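Local coordinates for acyl-CoA hydrolase (Bacillus cereus, PDB 1Y7U), which probably hydrolyses the thioester bond of long-chain fatty acyl-CoA and binds coenzyme A and calcium, at residues Asp68-Leu73 with Ala116-Thr121; Met48-Ser53 with Val98-Val103; Arg19-Ser24 with Ser83-Val88. All blocks are in the same frame, centred on the assembly; numbering follows the deposited sequence.

Interaction 1 of 3, residues Asp68-Leu73 with Ala116-Thr121; sequences DWVDFL and ATSFVT. With COA (coenzyme A), chain J.
Asp-68 N donates to Phe-119 O at 3.0 Å, the one backbone hydrogen bond that directly ties 68-73 to 116-121. Next to it, Ser-118 OG reaches Asp-68 O in a weak 3.1 Å bond. With chi1 at -168° this hydroxyl swings away from its own backbone N and across to the adjoining segment, where Val-70 CG2 lies 3.4 Å from the same OG; a short polar side chain can sit beside the valine methyl and still offer its hydroxyl, though weakly, to the carbonyl. The Asp-68 carboxylate forms a salt bridge with Arg-154. Further along, the two antiparallel segments part and two waters take over: one accepts from Asp-71 N and lies 2.9 Å from Thr-117 O, the other joins Asp-71 O to Thr-117 N. Within this chain, this is the edge of the hotdog-fold sheet, which Val-70 and Asp-71 carry on by pairing with a strand of the second subunit. The Ala-116 methyl touches Val-70 CG1 (4.1 Å), the Phe-72 ring obliquely, and Asp-71 O. Val-70 CG1 also lies over one face of that ring, toward its rim, while Phe-72 CG and CD2 lie against the pantetheine C2P. Asp-71 OD1 accepts from coenzyme A N6A (3.1 Å, 160°), an acidic side chain suiting the adenine amino group, and OD2 is held by Ser-165 of the second subunit.

Interaction 2 of 3, residues Met48-Ser53 with Val98-Val103; sequences MVASIS and VFVKVV
Val-98 and Ala-50 carry most of this contact, meeting where the two backbones come nearest, with Val-100 third in buried surface. Ala-50 CB points from the helix at the strand and settles between two valine branches, 3.7 Å from Val-98 CG1 and 3.8 Å from Val-100 CG2. Because alternate residues of a strand face the same way, Val-98 and Val-100 both turn to the helix, and the single methyl of alanine lets the backbones come close, 6.0 Å between Ala-50 CA and Val-98 CA. The two valines share one conformation but use it differently. In Val-98, CG1 stands opposite the backbone N (chi1 -175°), a placement that brings it against Ala-50 and also within 3.8 Å of Ser-53 CB, one helical turn on. In Val-100 it is CG2 that meets Ala-50, while CG1 is directed to Val-49 CG1 at a looser 4.2 Å.

Helix 48-53 and strand 98-103 run at 142° to each other, their axes 8.6 Å apart at closest approach. This is the packing that defines the hotdog fold, a long helix wrapped by a curved antiparallel sheet, and Phe-122 of the next strand covers Ala-50 and Val-98 as well. Ser-53 turns its CB to the valine, whereas its OG bonds to Ser-18 O and Ser-86 OG, so a polar residue is accommodated in a buried place. With no hydrogen bond between helix and strand, the contact depends on the fit of small and branched apolar groups and on burial from water.

Interaction 3 of 3, residues Arg19-Ser24 with Ser83-Val88; sequences RVFKTS and SYESFV
Arg-19 NE and Glu-85 OE1 form a salt bridge 2.8 Å long and nearly straight (161°), the carboxylate using its anti lone pair and its oxygen lying in the guanidinium plane. The two planes are nevertheless 64° apart, so the groups meet through one N-H and not as a flat two-bond pair. The same guanidinium lays one face over Phe-87: NH2 is 3.3 Å from both CD1 and CE1, an off-centre cation-pi contact with the planes inclined to each other. A bend in the arginine chain at chi3 (-94°) turns the group back over the ring. Glu-85, by contrast, is extended, and its carboxylate runs alongside the Phe-21 ring, with CE2 3.6 Å from Glu-85 CD. Long, flexible arginine and glutamate thus pair along one face of the sheet, flanked by two aromatic rings.

The backbones are joined by four hydrogen bonds, two in the Val-20/Ser-86 pair and two in the Lys-22/Tyr-84 pair, the antiparallel hydrogen-bonded kind; Phe-21/Glu-85 and Thr-23/Ser-83 are the non-hydrogen-bonded pairs between. The result is a regular antiparallel ladder at what is, within the chain, an edge of the curved hotdog sheet. In the second shell, Arg-19 NH2 has a salt bridge to Glu-144, a calcium-binding residue, and Lys-22 NZ forms a salt bridge with Glu-45 of helix 39-58.

On the opposite face from the Arg-19/Glu-85 bridge, Val-20 packs on Val-49 and Ile-52 of that helix, an apolar residue suited to the core. Strand 20-25 is the outermost of the sheet within the chain; strand 81-91 lies between it and strand 95-105, and Thr-23 makes backbone hydrogen bonds to the third subunit.

All three contacts belong to one hotdog unit, its five-stranded sheet and helix 39-58. Interaction 2 is the buried core, where the helix meets the central strand apolar against apolar. Interactions 1 and 3 join strands at the two edges of the sheet: interaction 1 is also buried but mixes few direct bonds with water bridges and bound coenzyme A, whereas interaction 3 is a regular ladder carrying one salt bridge on the face turned away from the helix. Strands 95-105 and 112-125 are neighbours, linking interactions 1 and 2 through Val-98 and Val-120; Phe-99 N and Phe-87 O link 2 to 3. Interaction 1 meets the second subunit, interaction 3 the third, and interaction 2 both.

Interaction 1 of 3, residues Asp68-Leu73 with Ala116-Thr121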
loop_
_atom_site.group_PDB
_atom_site.type_symbol
_atom_site.label_atom_id
_atom_site.label_comp_id
_atom_site.label_asym_id
_atom_site.label_seq_id
_atom_site.Cartn_x
_atom_site.Cartn_y
_atom_site.Cartn_z
ATOM N N ASP A 68 22.075 13.595 -2.959
ATOM C CA ASP A 68 22.857 14.667 -2.349
ATOM C C ASP A 68 22.236 14.927 -0.972
ATOM O O ASP A 68 21.080 14.583 -0.747
ATOM C CB ASP A 68 22.772 15.930 -3.201
ATOM C CG ASP A 68 24.021 16.770 -3.111
ATOM O OD1 ASP A 68 24.907 16.600 -3.970
ATOM O OD2 ASP A 68 24.122 17.588 -2.176
ATOM N N TRP A 69 22.966 15.536 -0.046
ATOM C CA TRP A 69 22.351 15.759 1.250
ATOM C C TRP A 69 21.063 16.561 1.105
ATOM O O TRP A 69 20.912 17.347 0.175
ATOM C CB TRP A 69 23.317 16.447 2.208
ATOM C CG TRP A 69 23.886 17.708 1.707
ATOM C CD1 TRP A 69 23.203 18.847 1.386
ATOM C CD2 TRP A 69 25.272 18.005 1.529
ATOM N NE1 TRP A 69 24.083 19.841 1.024
ATOM C CE2 TRP A 69 25.362 19.349 1.102
ATOM C CE3 TRP A 69 26.454 17.267 1.692
ATOM C CZ2 TRP A 69 26.584 19.974 0.841
ATOM C CZ3 TRP A 69 27.671 17.887 1.433
ATOM C CH2 TRP A 69 27.724 19.230 1.011
ATOM N N VAL A 70 20.126 16.341 2.019
ATOM C CA VAL A 70 18.843 17.022 1.965
ATOM C C VAL A 70 18.477 17.675 3.287
ATOM O O VAL A 70 18.507 17.023 4.331
ATOM C CB VAL A 70 17.698 16.040 1.604
ATOM C CG1 VAL A 70 16.387 16.761 1.642
ATOM C CG2 VAL A 70 17.906 15.443 0.243
ATOM N N ASP A 71 18.129 18.959 3.236
ATOM C CA ASP A 71 17.722 19.695 4.431
ATOM C C ASP A 71 16.228 19.930 4.365
ATOM O O ASP A 71 15.729 20.452 3.374
ATOM C CB ASP A 71 18.404 21.062 4.515
ATOM C CG ASP A 71 19.834 20.976 4.965
ATOM O OD1 ASP A 71 20.085 20.467 6.076
ATOM O OD2 ASP A 71 20.715 21.426 4.204
ATOM N N PHE A 72 15.509 19.554 5.411
ATOM C CA PHE A 72 14.077 19.777 5.418
ATOM C C PHE A 72 13.816 21.147 6.025
ATOM O O PHE A 72 13.645 21.304 7.232
ATOM C CB PHE A 72 13.366 18.640 6.167
ATOM C CG PHE A 72 13.511 17.300 5.483
ATOM C CD1 PHE A 72 14.412 16.345 5.961
ATOM C CD2 PHE A 72 12.827 17.037 4.285
ATOM C CE1 PHE A 72 14.637 15.148 5.251
ATOM C CE2 PHE A 72 13.046 15.846 3.572
ATOM C CZ PHE A 72 13.951 14.902 4.051
ATOM N N LEU A 73 13.812 22.140 5.140
ATOM C CA LEU A 73 13.624 23.545 5.478
ATOM C C LEU A 73 12.367 23.874 6.269
ATOM O O LEU A 73 12.422 24.663 7.202
ATOM C CB LEU A 73 13.687 24.375 4.193
ATOM C CG LEU A 73 14.972 24.051 3.405
ATOM C CD1 LEU A 73 14.992 24.804 2.088
ATOM C CD2 LEU A 73 16.206 24.391 4.245
ATOM N N ALA A 116 12.138 21.500 0.459
ATOM C CA ALA A 116 13.397 20.798 0.249
ATOM C C ALA A 116 13.769 20.736 -1.225
ATOM O O ALA A 116 12.900 20.820 -2.099
ATOM C CB ALA A 116 13.304 19.377 0.809
ATOM N N THR A 117 15.066 20.594 -1.485
ATOM C CA THR A 117 15.589 20.460 -2.838
ATOM C C THR A 117 16.784 19.523 -2.754
ATOM O O THR A 117 17.291 19.248 -1.669
ATOM C CB THR A 117 16.092 21.787 -3.416
ATOM O OG1 THR A 117 17.224 22.230 -2.664
ATOM C CG2 THR A 117 15.003 22.837 -3.376
ATOM N N SER A 118 17.238 19.023 -3.893
ATOM C CA SER A 118 18.391 18.142 -3.896
ATOM C C SER A 118 18.735 17.716 -5.313
ATOM O O SER A 118 18.055 18.082 -6.269
ATOM C CB SER A 118 18.113 16.908 -3.032
ATOM O OG SER A 118 19.304 16.173 -2.800
ATOM N N PHE A 119 19.814 16.961 -5.442
ATOM C CA PHE A 119 20.236 16.461 -6.734
ATOM C C PHE A 119 20.365 14.969 -6.576
ATOM O O PHE A 119 20.948 14.490 -5.605
ATOM C CB PHE A 119 21.586 17.045 -7.141
ATOM C CG PHE A 119 21.569 18.529 -7.326
ATOM C CD1 PHE A 119 21.575 19.379 -6.222
ATOM C CD2 PHE A 119 21.543 19.085 -8.603
ATOM C CE1 PHE A 119 21.556 20.771 -6.391
ATOM C CE2 PHE A 119 21.522 20.460 -8.780
ATOM C CZ PHE A 119 21.529 21.307 -7.678
ATOM N N VAL A 120 19.797 14.228 -7.514
ATOM C CA VAL A 120 19.879 12.784 -7.449
ATOM C C VAL A 120 20.667 12.379 -8.679
ATOM O O VAL A 120 20.407 12.865 -9.777
ATOM C CB VAL A 120 18.485 12.137 -7.478
ATOM C CG1 VAL A 120 18.593 10.670 -7.068
ATOM C CG2 VAL A 120 17.540 12.882 -6.550
ATOM N N THR A 121 21.648 11.507 -8.496
ATOM C CA THR A 121 22.465 11.076 -9.614
ATOM C C THR A 121 22.014 9.712 -10.115
ATOM O O THR A 121 21.859 8.779 -9.326
ATOM C CB THR A 121 23.955 11.001 -9.202
ATOM O OG1 THR A 121 24.368 12.269 -8.681
ATOM C CG2 THR A 121 24.826 10.643 -10.399
HETATM N N1A COA J . 20.064 19.818 10.062
HETATM C C2A COA J . 20.448 19.318 11.217
HETATM N N3A COA J . 20.068 19.952 12.301
HETATM C C4A COA J . 19.371 21.034 12.254
HETATM C C5A COA J . 18.977 21.506 11.119
HETATM C C6A COA J . 19.328 20.900 10.014
HETATM N N6A COA J . 18.966 21.330 8.855
HETATM N N7A COA J . 18.284 22.538 11.338
HETATM C C8A COA J . 18.223 22.678 12.614
HETATM N N9A COA J . 18.909 21.755 13.223
HETATM C C1B COA J . 19.203 21.579 14.648
HETATM C C2B COA J . 19.983 22.661 15.232
HETATM O O2B COA J . 21.285 22.285 15.131
HETATM C C3B COA J . 19.674 22.530 16.647
HETATM O O3B COA J . 20.441 21.496 17.118
HETATM P P3B COA J . 20.975 21.440 18.545
HETATM O O7A COA J . 21.361 20.182 18.917
HETATM O O8A COA J . 20.052 21.954 19.431
HETATM O O9A COA J . 22.186 22.089 18.654
HETATM C C4B COA J . 18.230 22.277 16.591
HETATM O O4B COA J . 18.082 21.599 15.434
HETATM C C5B COA J . 17.562 23.520 16.127
HETATM O O5B COA J . 17.317 24.474 17.062
HETATM P P1A COA J . 16.414 25.517 16.559
HETATM O O1A COA J . 17.171 26.427 15.808
HETATM O O2A COA J . 15.738 26.011 17.689
HETATM O O3A COA J . 15.477 24.814 15.595
HETATM P P2A COA J . 14.823 25.534 14.408
HETATM O O4A COA J . 15.673 26.257 13.507
HETATM O O5A COA J . 13.477 25.971 14.576
HETATM O O6A COA J . 14.758 24.376 13.464
HETATM C CBP COA J . 13.633 22.316 12.885
HETATM C CCP COA J . 14.157 23.243 13.936
HETATM C CDP COA J . 14.674 21.364 12.463
HETATM C CEP COA J . 12.637 21.597 13.666
HETATM C CAP COA J . 12.956 22.883 11.665
HETATM O OAP COA J . 13.906 23.009 10.694
HETATM C C9P COA J . 11.919 22.016 11.079
HETATM O O9P COA J . 10.729 21.786 11.694
HETATM N N8P COA J . 12.203 21.465 9.974
HETATM C C7P COA J . 11.317 20.571 9.379
HETATM C C6P COA J . 11.527 19.126 9.698
HETATM C C5P COA J . 10.342 18.352 9.328
HETATM O O5P COA J . 9.436 18.277 10.040
HETATM N N4P COA J . 10.305 17.817 8.195
HETATM C C3P COA J . 10.196 16.449 7.943
HETATM C C2P COA J . 9.840 16.352 6.501
HETATM S S1P COA J . 8.915 17.743 5.951
HETATM O O HOH W 1 18.968 20.091 0.567
HETATM O O HOH W 2 16.707 21.396 1.011
#

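Interaction 2 of 3, residues Met48-Ser53 with Val98-Val103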
loop_
_atom_site.group_PDB
_atom_site.type_symbol
_atom_site.label_atom_id
_atom_site.label_comp_id
_atom_site.label_asym_id
_atom_site.label_seq_id
_atom_site.Cartn_x
_atom_site.Cartn_y
_atom_site.Cartn_z
HETATM N N MSE A 48 11.865 8.999 -6.921
HETATM C CA MSE A 48 10.899 8.466 -7.867
HETATM C C MSE A 48 10.694 9.362 -9.065
HETATM O O MSE A 48 10.877 8.957 -10.214
HETATM C CB MSE A 48 9.558 8.246 -7.170
HETATM C CG MSE A 48 8.485 7.640 -8.061
HETATM SE SE MSE A 48 8.961 5.903 -8.790
HETATM C CE MSE A 48 9.296 6.463 -10.591
ATOM N N VAL A 49 10.304 10.591 -8.783
ATOM C CA VAL A 49 10.040 11.565 -9.811
ATOM C C VAL A 49 11.319 11.851 -10.618
ATOM O O VAL A 49 11.268 12.139 -11.813
ATOM C CB VAL A 49 9.464 12.829 -9.143
ATOM C CG1 VAL A 49 10.539 13.874 -8.952
ATOM C CG2 VAL A 49 8.288 13.336 -9.935
ATOM N N ALA A 50 12.468 11.740 -9.963
ATOM C CA ALA A 50 13.756 11.970 -10.610
ATOM C C ALA A 50 14.159 10.809 -11.522
ATOM O O ALA A 50 14.788 11.011 -12.560
ATOM C CB ALA A 50 14.812 12.176 -9.562
ATOM N N SER A 51 13.821 9.590 -11.119
ATOM C CA SER A 51 14.142 8.424 -11.922
ATOM C C SER A 51 13.365 8.516 -13.229
ATOM O O SER A 51 13.795 7.993 -14.256
ATOM C CB SER A 51 13.764 7.137 -11.186
ATOM O OG SER A 51 12.377 6.858 -11.287
ATOM N N ILE A 52 12.212 9.176 -13.190
ATOM C CA ILE A 52 11.408 9.330 -14.392
ATOM C C ILE A 52 12.108 10.329 -15.301
ATOM O O ILE A 52 12.183 10.122 -16.509
ATOM C CB ILE A 52 9.981 9.823 -14.067
ATOM C CG1 ILE A 52 9.222 8.737 -13.298
ATOM C CG2 ILE A 52 9.241 10.174 -15.350
ATOM C CD1 ILE A 52 7.842 9.143 -12.856
ATOM N N SER A 53 12.629 11.407 -14.722
ATOM C CA SER A 53 13.348 12.407 -15.507
ATOM C C SER A 53 14.555 11.731 -16.146
ATOM O O SER A 53 14.858 11.944 -17.313
ATOM C CB SER A 53 13.834 13.559 -14.623
ATOM O OG SER A 53 12.768 14.401 -14.218
ATOM N N VAL A 98 19.946 14.909 -11.580
ATOM C CA VAL A 98 18.588 15.396 -11.636
ATOM C C VAL A 98 18.293 16.272 -10.438
ATOM O O VAL A 98 18.476 15.865 -9.285
ATOM C CB VAL A 98 17.597 14.223 -11.667
ATOM C CG1 VAL A 98 16.184 14.746 -11.854
ATOM C CG2 VAL A 98 17.973 13.256 -12.784
ATOM N N PHE A 99 17.857 17.490 -10.722
ATOM C CA PHE A 99 17.510 18.426 -9.667
ATOM C C PHE A 99 16.071 18.121 -9.273
ATOM O O PHE A 99 15.232 17.808 -10.127
ATOM C CB PHE A 99 17.602 19.866 -10.169
ATOM C CG PHE A 99 17.159 20.878 -9.166
ATOM C CD1 PHE A 99 17.925 21.131 -8.029
ATOM C CD2 PHE A 99 15.937 21.538 -9.313
ATOM C CE1 PHE A 99 17.478 22.032 -7.045
ATOM C CE2 PHE A 99 15.480 22.440 -8.338
ATOM C CZ PHE A 99 16.252 22.683 -7.202
ATOM N N VAL A 100 15.786 18.189 -7.979
ATOM C CA VAL A 100 14.443 17.926 -7.504
ATOM C C VAL A 100 14.038 19.021 -6.553
ATOM O O VAL A 100 14.782 19.391 -5.647
ATOM C CB VAL A 100 14.341 16.584 -6.784
ATOM C CG1 VAL A 100 12.882 16.283 -6.491
ATOM C CG2 VAL A 100 14.950 15.488 -7.639
ATOM N N LYS A 101 12.832 19.517 -6.759
ATOM C CA LYS A 101 12.290 20.607 -5.982
ATOM C C LYS A 101 10.991 20.150 -5.307
ATOM O O LYS A 101 10.121 19.566 -5.952
ATOM C CB LYS A 101 12.073 21.741 -6.969
ATOM C CG LYS A 101 11.356 22.948 -6.516
ATOM C CD LYS A 101 11.215 23.813 -7.742
ATOM C CE LYS A 101 10.231 24.927 -7.550
ATOM N NZ LYS A 101 10.133 25.684 -8.824
ATOM N N VAL A 102 10.873 20.386 -4.004
ATOM C CA VAL A 102 9.677 19.991 -3.267
ATOM C C VAL A 102 9.002 21.221 -2.660
ATOM O O VAL A 102 9.582 21.919 -1.828
ATOM C CB VAL A 102 10.020 18.989 -2.145
ATOM C CG1 VAL A 102 8.771 18.609 -1.384
ATOM C CG2 VAL A 102 10.664 17.750 -2.739
ATOM N N VAL A 103 7.763 21.467 -3.073
ATOM C CA VAL A 103 7.008 22.618 -2.610
ATOM C C VAL A 103 5.710 22.246 -1.917
ATOM O O VAL A 103 4.900 21.507 -2.463
ATOM C CB VAL A 103 6.662 23.537 -3.790
ATOM C CG1 VAL A 103 5.860 24.732 -3.310
ATOM C CG2 VAL A 103 7.923 23.980 -4.476
#

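Interaction 3 of 3, residues Arg19-Ser24 with Ser83-Val88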
loop_
_atom_site.group_PDB
_atom_site.type_symbol
_atom_site.label_atom_id
_atom_site.label_comp_id
_atom_site.label_asym_id
_atom_site.label_seq_id
_atom_site.Cartn_x
_atom_site.Cartn_y
_atom_site.Cartn_z
ATOM N N ARG A 19 11.643 17.375 -17.785
ATOM C CA ARG A 19 10.922 17.904 -16.636
ATOM C C ARG A 19 9.770 16.955 -16.247
ATOM O O ARG A 19 9.100 16.388 -17.112
ATOM C CB ARG A 19 10.416 19.321 -16.960
ATOM C CG ARG A 19 9.809 20.062 -15.791
ATOM C CD ARG A 19 9.679 21.564 -16.060
ATOM N NE ARG A 19 10.829 22.326 -15.562
ATOM C CZ ARG A 19 11.915 22.645 -16.272
ATOM N NH1 ARG A 19 12.024 22.279 -17.543
ATOM N NH2 ARG A 19 12.908 23.322 -15.703
ATOM N N VAL A 20 9.572 16.769 -14.942
ATOM C CA VAL A 20 8.522 15.896 -14.419
ATOM C C VAL A 20 7.798 16.564 -13.247
ATOM O O VAL A 20 8.432 16.972 -12.271
ATOM C CB VAL A 20 9.110 14.565 -13.905
ATOM C CG1 VAL A 20 8.037 13.763 -13.207
ATOM C CG2 VAL A 20 9.682 13.763 -15.048
ATOM N N PHE A 21 6.478 16.684 -13.336
ATOM C CA PHE A 21 5.719 17.289 -12.250
ATOM C C PHE A 21 4.860 16.261 -11.545
ATOM O O PHE A 21 4.322 15.350 -12.170
ATOM C CB PHE A 21 4.773 18.378 -12.749
ATOM C CG PHE A 21 5.453 19.600 -13.248
ATOM C CD1 PHE A 21 5.759 19.736 -14.595
ATOM C CD2 PHE A 21 5.765 20.636 -12.378
ATOM C CE1 PHE A 21 6.367 20.886 -15.070
ATOM C CE2 PHE A 21 6.376 21.796 -12.842
ATOM C CZ PHE A 21 6.677 21.921 -14.190
ATOM N N LYS A 22 4.714 16.428 -10.240
ATOM C CA LYS A 22 3.870 15.540 -9.471
ATOM C C LYS A 22 3.385 16.238 -8.229
ATOM O O LYS A 22 4.182 16.598 -7.374
ATOM C CB LYS A 22 4.625 14.292 -9.055
ATOM C CG LYS A 22 3.767 13.289 -8.308
ATOM C CD LYS A 22 4.659 12.239 -7.700
ATOM C CE LYS A 22 3.895 11.011 -7.274
ATOM N NZ LYS A 22 4.859 10.010 -6.742
ATOM N N THR A 23 2.085 16.456 -8.126
ATOM C CA THR A 23 1.561 17.072 -6.925
ATOM C C THR A 23 0.642 16.051 -6.254
ATOM O O THR A 23 -0.178 15.407 -6.909
ATOM C CB THR A 23 0.837 18.412 -7.230
ATOM O OG1 THR A 23 -0.343 18.523 -6.426
ATOM C CG2 THR A 23 0.496 18.516 -8.698
ATOM N N SER A 24 0.821 15.872 -4.948
ATOM C CA SER A 24 0.040 14.913 -4.191
ATOM C C SER A 24 -0.588 15.497 -2.953
ATOM O O SER A 24 -0.265 16.600 -2.522
ATOM C CB SER A 24 0.911 13.733 -3.767
ATOM O OG SER A 24 1.368 13.006 -4.890
ATOM N N SER A 83 4.120 19.027 -4.009
ATOM C CA SER A 83 4.350 18.882 -5.433
ATOM C C SER A 83 5.852 18.776 -5.632
ATOM O O SER A 83 6.620 19.443 -4.951
ATOM C CB SER A 83 3.774 20.077 -6.198
ATOM O OG SER A 83 3.733 21.220 -5.374
ATOM N N TYR A 84 6.262 17.904 -6.541
ATOM C CA TYR A 84 7.663 17.702 -6.829
ATOM C C TYR A 84 7.910 18.117 -8.262
ATOM O O TYR A 84 7.031 17.985 -9.112
ATOM C CB TYR A 84 8.039 16.226 -6.679
ATOM C CG TYR A 84 7.674 15.629 -5.350
ATOM C CD1 TYR A 84 6.358 15.276 -5.060
ATOM C CD2 TYR A 84 8.630 15.465 -4.358
ATOM C CE1 TYR A 84 6.000 14.787 -3.810
ATOM C CE2 TYR A 84 8.287 14.969 -3.105
ATOM C CZ TYR A 84 6.968 14.637 -2.838
ATOM O OH TYR A 84 6.619 14.188 -1.592
ATOM N N GLU A 85 9.093 18.646 -8.529
ATOM C CA GLU A 85 9.449 19.020 -9.883
ATOM C C GLU A 85 10.867 18.536 -10.042
ATOM O O GLU A 85 11.678 18.665 -9.128
ATOM C CB GLU A 85 9.394 20.528 -10.107
ATOM C CG GLU A 85 9.799 20.912 -11.527
ATOM C CD GLU A 85 9.774 22.409 -11.773
ATOM O OE1 GLU A 85 10.232 22.848 -12.853
ATOM O OE2 GLU A 85 9.293 23.150 -10.884
ATOM N N SER A 86 11.164 17.955 -11.192
ATOM C CA SER A 86 12.498 17.460 -11.418
ATOM C C SER A 86 12.865 17.480 -12.895
ATOM O O SER A 86 12.010 17.317 -13.775
ATOM C CB SER A 86 12.625 16.036 -10.868
ATOM O OG SER A 86 11.796 15.127 -11.582
ATOM N N PHE A 87 14.144 17.710 -13.154
ATOM C CA PHE A 87 14.670 17.708 -14.504
ATOM C C PHE A 87 16.166 17.484 -14.422
ATOM O O PHE A 87 16.788 17.739 -13.393
ATOM C CB PHE A 87 14.366 19.021 -15.233
ATOM C CG PHE A 87 14.607 20.240 -14.409
ATOM C CD1 PHE A 87 13.583 20.781 -13.631
ATOM C CD2 PHE A 87 15.865 20.834 -14.375
ATOM C CE1 PHE A 87 13.809 21.892 -12.827
ATOM C CE2 PHE A 87 16.098 21.942 -13.578
ATOM C CZ PHE A 87 15.074 22.472 -12.802
ATOM N N VAL A 88 16.727 16.970 -15.502
ATOM C CA VAL A 88 18.151 16.714 -15.582
ATOM C C VAL A 88 18.826 18.054 -15.863
ATOM O O VAL A 88 18.332 18.815 -16.689
ATOM C CB VAL A 88 18.427 15.756 -16.750
ATOM C CG1 VAL A 88 19.906 15.481 -16.878
ATOM C CG2 VAL A 88 17.656 14.476 -16.543
#